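Probable transcriptional regulator, AsnC family (Thermus thermophilus, PDB 2DJW) is a stand-alone RAM-domain protein of the AsnC family whose function is not established, though the family is generally linked to sequence-specific DNA binding. Local coordinates at residues A[1-15]-A[37-49]. Numbering follows the deposited sequence.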
loop_
_atom_site.group_PDB
_atom_site.type_symbol
_atom_site.label_atom_id
_atom_site.label_comp_id
_atom_site.label_asym_id
_atom_site.label_seq_id
_atom_site.Cartn_x
_atom_site.Cartn_y
_atom_site.Cartn_z
ATOM N N MET A 1 28.693 19.831 -2.007
ATOM C CA MET A 1 27.735 19.574 -0.900
ATOM C C MET A 1 26.489 18.927 -1.477
ATOM O O MET A 1 25.831 19.503 -2.359
ATOM C CB MET A 1 27.374 20.865 -0.178
ATOM C CG MET A 1 27.288 20.730 1.350
ATOM S SD MET A 1 28.916 20.725 2.175
ATOM C CE MET A 1 28.405 20.373 3.872
ATOM N N ILE A 2 26.200 17.711 -1.019
ATOM C CA ILE A 2 24.987 17.009 -1.420
ATOM C C ILE A 2 23.861 17.344 -0.449
ATOM O O ILE A 2 24.099 17.504 0.740
ATOM C CB ILE A 2 25.201 15.470 -1.487
ATOM C CG1 ILE A 2 26.256 15.129 -2.546
ATOM C CG2 ILE A 2 23.891 14.753 -1.777
ATOM C CD1 ILE A 2 26.682 13.668 -2.548
ATOM N N THR A 3 22.649 17.479 -0.976
ATOM C CA THR A 3 21.452 17.622 -0.168
ATOM C C THR A 3 20.627 16.317 -0.111
ATOM O O THR A 3 20.545 15.566 -1.091
ATOM C CB THR A 3 20.606 18.804 -0.650
ATOM O OG1 THR A 3 21.356 20.008 -0.454
ATOM C CG2 THR A 3 19.301 18.918 0.131
ATOM N N ALA A 4 20.045 16.068 1.063
ATOM C CA ALA A 4 19.155 14.948 1.296
ATOM C C ALA A 4 17.999 15.407 2.178
ATOM O O ALA A 4 18.145 16.319 3.003
ATOM C CB ALA A 4 19.918 13.803 1.953
ATOM N N PHE A 5 16.844 14.787 1.988
ATOM C CA PHE A 5 15.667 15.062 2.805
ATOM C C PHE A 5 15.442 13.777 3.560
ATOM O O PHE A 5 15.158 12.754 2.940
ATOM C CB PHE A 5 14.440 15.408 1.928
ATOM C CG PHE A 5 14.635 16.649 1.084
ATOM C CD1 PHE A 5 14.238 17.893 1.555
ATOM C CD2 PHE A 5 15.271 16.577 -0.163
ATOM C CE1 PHE A 5 14.455 19.045 0.792
ATOM C CE2 PHE A 5 15.484 17.725 -0.924
ATOM C CZ PHE A 5 15.073 18.958 -0.459
ATOM N N VAL A 6 15.623 13.814 4.883
ATOM C CA VAL A 6 15.433 12.607 5.710
ATOM C C VAL A 6 14.076 12.631 6.402
ATOM O O VAL A 6 13.763 13.519 7.197
ATOM C CB VAL A 6 16.587 12.318 6.719
ATOM C CG1 VAL A 6 16.438 10.931 7.292
ATOM C CG2 VAL A 6 17.950 12.444 6.040
ATOM N N LEU A 7 13.262 11.653 6.042
ATOM C CA LEU A 7 11.928 11.532 6.568
ATOM C C LEU A 7 11.970 10.574 7.783
ATOM O O LEU A 7 12.344 9.413 7.657
ATOM C CB LEU A 7 11.008 11.006 5.457
ATOM C CG LEU A 7 10.365 11.914 4.369
ATOM C CD1 LEU A 7 11.257 13.020 3.783
ATOM C CD2 LEU A 7 9.769 11.051 3.243
ATOM N N ILE A 8 11.586 11.095 8.952
ATOM C CA ILE A 8 11.650 10.351 10.222
ATOM C C ILE A 8 10.248 10.127 10.805
ATOM O O ILE A 8 9.521 11.090 11.082
ATOM C CB ILE A 8 12.544 11.080 11.251
ATOM C CG1 ILE A 8 13.845 11.565 10.615
ATOM C CG2 ILE A 8 12.837 10.230 12.481
ATOM C CD1 ILE A 8 13.918 13.085 10.547
ATOM N N ARG A 9 9.864 8.860 10.939
ATOM C CA ARG A 9 8.674 8.483 11.695
ATOM C C ARG A 9 9.075 8.007 13.104
ATOM O O ARG A 9 9.610 6.896 13.277
ATOM C CB ARG A 9 7.876 7.385 10.979
ATOM C CG ARG A 9 6.802 6.706 11.859
ATOM C CD ARG A 9 6.021 5.671 11.088
ATOM N NE ARG A 9 5.533 6.260 9.836
ATOM C CZ ARG A 9 5.876 5.869 8.607
ATOM N NH1 ARG A 9 6.691 4.831 8.414
ATOM N NH2 ARG A 9 5.372 6.514 7.567
ATOM N N PRO A 10 8.856 8.865 14.114
ATOM C CA PRO A 10 9.142 8.481 15.497
ATOM C C PRO A 10 7.945 7.827 16.173
ATOM O O PRO A 10 6.802 7.974 15.696
ATOM C CB PRO A 10 9.409 9.825 16.157
ATOM C CG PRO A 10 8.486 10.763 15.454
ATOM C CD PRO A 10 8.344 10.250 14.033
ATOM N N ARG A 11 8.207 7.125 17.279
ATOM C CA ARG A 11 7.167 6.865 18.295
ATOM C C ARG A 11 6.557 8.220 18.661
ATOM O O ARG A 11 7.283 9.217 18.803
ATOM C CB ARG A 11 7.762 6.196 19.543
ATOM C CG ARG A 11 6.708 5.622 20.523
ATOM C CD ARG A 11 7.264 5.405 21.936
ATOM N NE ARG A 11 8.385 4.477 21.921
ATOM C CZ ARG A 11 9.571 4.696 22.481
ATOM N NH1 ARG A 11 9.813 5.818 23.152
ATOM N NH2 ARG A 11 10.525 3.776 22.374
ATOM N N GLY A 12 5.232 8.262 18.764
ATOM C CA GLY A 12 4.491 9.508 18.979
ATOM C C GLY A 12 4.891 10.357 20.178
ATOM O O GLY A 12 4.809 11.587 20.113
ATOM N N ASN A 13 5.310 9.721 21.278
ATOM C CA ASN A 13 5.760 10.460 22.485
ATOM C C ASN A 13 7.215 10.951 22.411
ATOM O O ASN A 13 7.676 11.761 23.254
ATOM C CB ASN A 13 5.516 9.645 23.766
ATOM C CG ASN A 13 6.531 8.537 23.964
ATOM O OD1 ASN A 13 7.006 7.927 23.008
ATOM N ND2 ASN A 13 6.866 8.266 25.222
ATOM N N ARG A 14 7.910 10.499 21.364
ATOM C CA ARG A 14 9.302 10.856 21.122
ATOM C C ARG A 14 9.517 12.011 20.148
ATOM O O ARG A 14 10.648 12.468 19.980
ATOM C CB ARG A 14 10.050 9.639 20.614
ATOM C CG ARG A 14 10.084 8.479 21.589
ATOM C CD ARG A 14 10.953 8.797 22.812
ATOM N NE ARG A 14 12.345 9.062 22.460
ATOM C CZ ARG A 14 13.173 9.806 23.191
ATOM N NH1 ARG A 14 12.750 10.364 24.331
ATOM N NH2 ARG A 14 14.427 9.992 22.786
ATOM N N VAL A 15 8.449 12.483 19.509
ATOM C CA VAL A 15 8.557 13.501 18.459
ATOM C C VAL A 15 9.517 14.658 18.821
ATOM O O VAL A 15 10.483 14.920 18.088
ATOM C CB VAL A 15 7.135 14.028 17.990
ATOM C CG1 VAL A 15 7.267 15.219 17.041
ATOM C CG2 VAL A 15 6.328 12.910 17.317
ATOM N N PRO A 37 2.788 11.528 6.637
ATOM C CA PRO A 37 2.976 10.217 7.246
ATOM C C PRO A 37 4.293 10.089 8.061
ATOM O O PRO A 37 4.506 9.078 8.737
ATOM C CB PRO A 37 2.988 9.270 6.032
ATOM C CG PRO A 37 3.354 10.131 4.825
ATOM C CD PRO A 37 3.297 11.580 5.246
ATOM N N TYR A 38 5.166 11.089 7.975
ATOM C CA TYR A 38 6.413 11.110 8.745
ATOM C C TYR A 38 6.367 12.389 9.565
ATOM O O TYR A 38 6.250 13.463 8.997
ATOM C CB TYR A 38 7.637 11.121 7.822
ATOM C CG TYR A 38 7.946 9.796 7.111
ATOM C CD1 TYR A 38 8.831 8.874 7.678
ATOM C CD2 TYR A 38 7.397 9.488 5.838
ATOM C CE1 TYR A 38 9.147 7.673 7.040
ATOM C CE2 TYR A 38 7.698 8.283 5.191
ATOM C CZ TYR A 38 8.586 7.385 5.802
ATOM O OH TYR A 38 8.927 6.182 5.208
ATOM N N ASP A 39 6.441 12.283 10.894
ATOM C CA ASP A 39 6.317 13.463 11.769
ATOM C C ASP A 39 7.462 14.436 11.681
ATOM O O ASP A 39 7.266 15.615 11.880
ATOM C CB ASP A 39 6.068 13.053 13.236
ATOM C CG ASP A 39 4.957 12.041 13.352
ATOM O OD1 ASP A 39 3.835 12.450 13.742
ATOM O OD2 ASP A 39 5.198 10.857 12.981
ATOM N N LEU A 40 8.651 13.948 11.379
ATOM C CA LEU A 40 9.829 14.810 11.294
ATOM C C LEU A 40 10.489 14.724 9.915
ATOM O O LEU A 40 10.554 13.651 9.332
ATOM C CB LEU A 40 10.863 14.446 12.398
ATOM C CG LEU A 40 10.495 14.585 13.891
ATOM C CD1 LEU A 40 11.469 13.783 14.794
ATOM C CD2 LEU A 40 10.441 16.055 14.340
ATOM N N VAL A 41 10.995 15.852 9.419
ATOM C CA VAL A 41 11.815 15.865 8.202
ATOM C C VAL A 41 13.098 16.580 8.544
ATOM O O VAL A 41 13.043 17.710 9.048
ATOM C CB VAL A 41 11.142 16.639 7.004
ATOM C CG1 VAL A 41 12.071 16.679 5.780
ATOM C CG2 VAL A 41 9.822 16.011 6.617
ATOM N N ALA A 42 14.241 15.956 8.247
ATOM C CA ALA A 42 15.508 16.672 8.330
ATOM C C ALA A 42 16.077 17.066 6.965
ATOM O O ALA A 42 16.317 16.213 6.120
ATOM C CB ALA A 42 16.560 15.866 9.138
ATOM N N LEU A 43 16.313 18.360 6.777
ATOM C CA LEU A 43 17.091 18.852 5.652
ATOM C C LEU A 43 18.580 18.819 6.027
ATOM O O LEU A 43 19.043 19.615 6.858
ATOM C CB LEU A 43 16.659 20.270 5.276
ATOM C CG LEU A 43 17.435 20.986 4.170
ATOM C CD1 LEU A 43 17.267 20.253 2.842
ATOM C CD2 LEU A 43 16.977 22.442 4.033
ATOM N N VAL A 44 19.300 17.890 5.395
ATOM C CA VAL A 44 20.698 17.611 5.658
ATOM C C VAL A 44 21.577 18.124 4.487
ATOM O O VAL A 44 21.118 18.214 3.342
ATOM C CB VAL A 44 20.927 16.075 5.902
ATOM C CG1 VAL A 44 22.312 15.804 6.370
ATOM C CG2 VAL A 44 19.972 15.525 6.966
ATOM N N ARG A 45 22.826 18.481 4.792
ATOM C CA ARG A 45 23.806 18.890 3.777
ATOM C C ARG A 45 25.014 18.022 3.955
ATOM O O ARG A 45 25.559 17.956 5.058
ATOM C CB ARG A 45 24.220 20.356 3.960
ATOM C CG ARG A 45 23.065 21.339 4.092
ATOM C CD ARG A 45 22.299 21.511 2.804
ATOM N NE ARG A 45 21.458 22.695 2.902
ATOM C CZ ARG A 45 20.568 23.072 1.999
ATOM N NH1 ARG A 45 20.384 22.344 0.905
ATOM N NH2 ARG A 45 19.857 24.179 2.198
ATOM N N LEU A 46 25.430 17.340 2.893
ATOM C CA LEU A 46 26.514 16.359 3.005
ATOM C C LEU A 46 27.763 16.692 2.194
ATOM O O LEU A 46 27.670 17.175 1.067
ATOM C CB LEU A 46 26.013 14.961 2.622
ATOM C CG LEU A 46 24.696 14.468 3.237
ATOM C CD1 LEU A 46 24.051 13.428 2.335
ATOM C CD2 LEU A 46 24.949 13.919 4.645
ATOM N N LYS A 47 28.929 16.407 2.777
ATOM C CA LYS A 47 30.210 16.471 2.057
ATOM C C LYS A 47 30.254 15.441 0.922
ATOM O O LYS A 47 30.676 15.752 -0.185
ATOM C CB LYS A 47 31.396 16.272 3.025
ATOM C CG LYS A 47 32.701 15.732 2.364
ATOM C CD LYS A 47 33.410 16.773 1.450
ATOM C CE LYS A 47 33.943 16.151 0.135
ATOM N NZ LYS A 47 34.976 15.068 0.320
ATOM N N ASP A 48 29.838 14.213 1.207
ATOM C CA ASP A 48 29.744 13.182 0.185
ATOM C C ASP A 48 28.580 12.293 0.524
ATOM O O ASP A 48 27.949 12.500 1.553
ATOM C CB ASP A 48 31.042 12.366 0.042
ATOM C CG ASP A 48 31.790 12.189 1.349
ATOM O OD1 ASP A 48 31.166 11.897 2.387
ATOM O OD2 ASP A 48 33.028 12.346 1.329
ATOM N N VAL A 49 28.284 11.323 -0.338
ATOM C CA VAL A 49 27.190 10.393 -0.089
ATOM C C VAL A 49 27.443 9.644 1.202
ATOM O O VAL A 49 26.538 9.500 2.007
ATOM C CB VAL A 49 27.011 9.321 -1.197
ATOM C CG1 VAL A 49 25.534 9.025 -1.387
ATOM C CG2 VAL A 49 27.599 9.780 -2.478
#
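Strands 2-10 and 40-46 run antiparallel, their axes 4.6 Å apart at closest, with paired backbone hydrogen bonds (weak from Ala-4 N) from Ile-2 and Leu-46 to Ile-8 and Leu-40, where Asp-39 joins Leu-40 opposite Ile-8 in a classic beta bulge. Just beyond the bulge, Tyr-38 illustrates how a ring is held from both faces: Leu-7 CB makes a CH-pi contact with one face, 3.8 Å from the ring centroid, while the Arg-9 guanidinium stacks on the other, planes 29° apart. With CG anti to the backbone N (chi1 166°) and a bend at chi3, Arg-9 also grips Pro-37 O side-on, through NE at 3.2 Å and NH2 at 2.9 Å. A leucine in place of Arg-9 would probably leave Pro-37 O without both donors and Tyr-38 without its cation. Near the other end, Arg-45 NH1 meets Thr-3 OG1 at 2.9 Å in the guanidinium plane, and its NH2 forms a salt bridge with Glu-30 of the second subunit. Leu-43 CD1 rests against Thr-3 CG2 and Phe-5 CE1. These are the central strands of a ferredoxin-like sheet, flanked by strands 28-34 and 66-77; helices 15-22 and 52-60 pack on the face bearing Val-6, Leu-40, Ala-42, Val-44 and Leu-46.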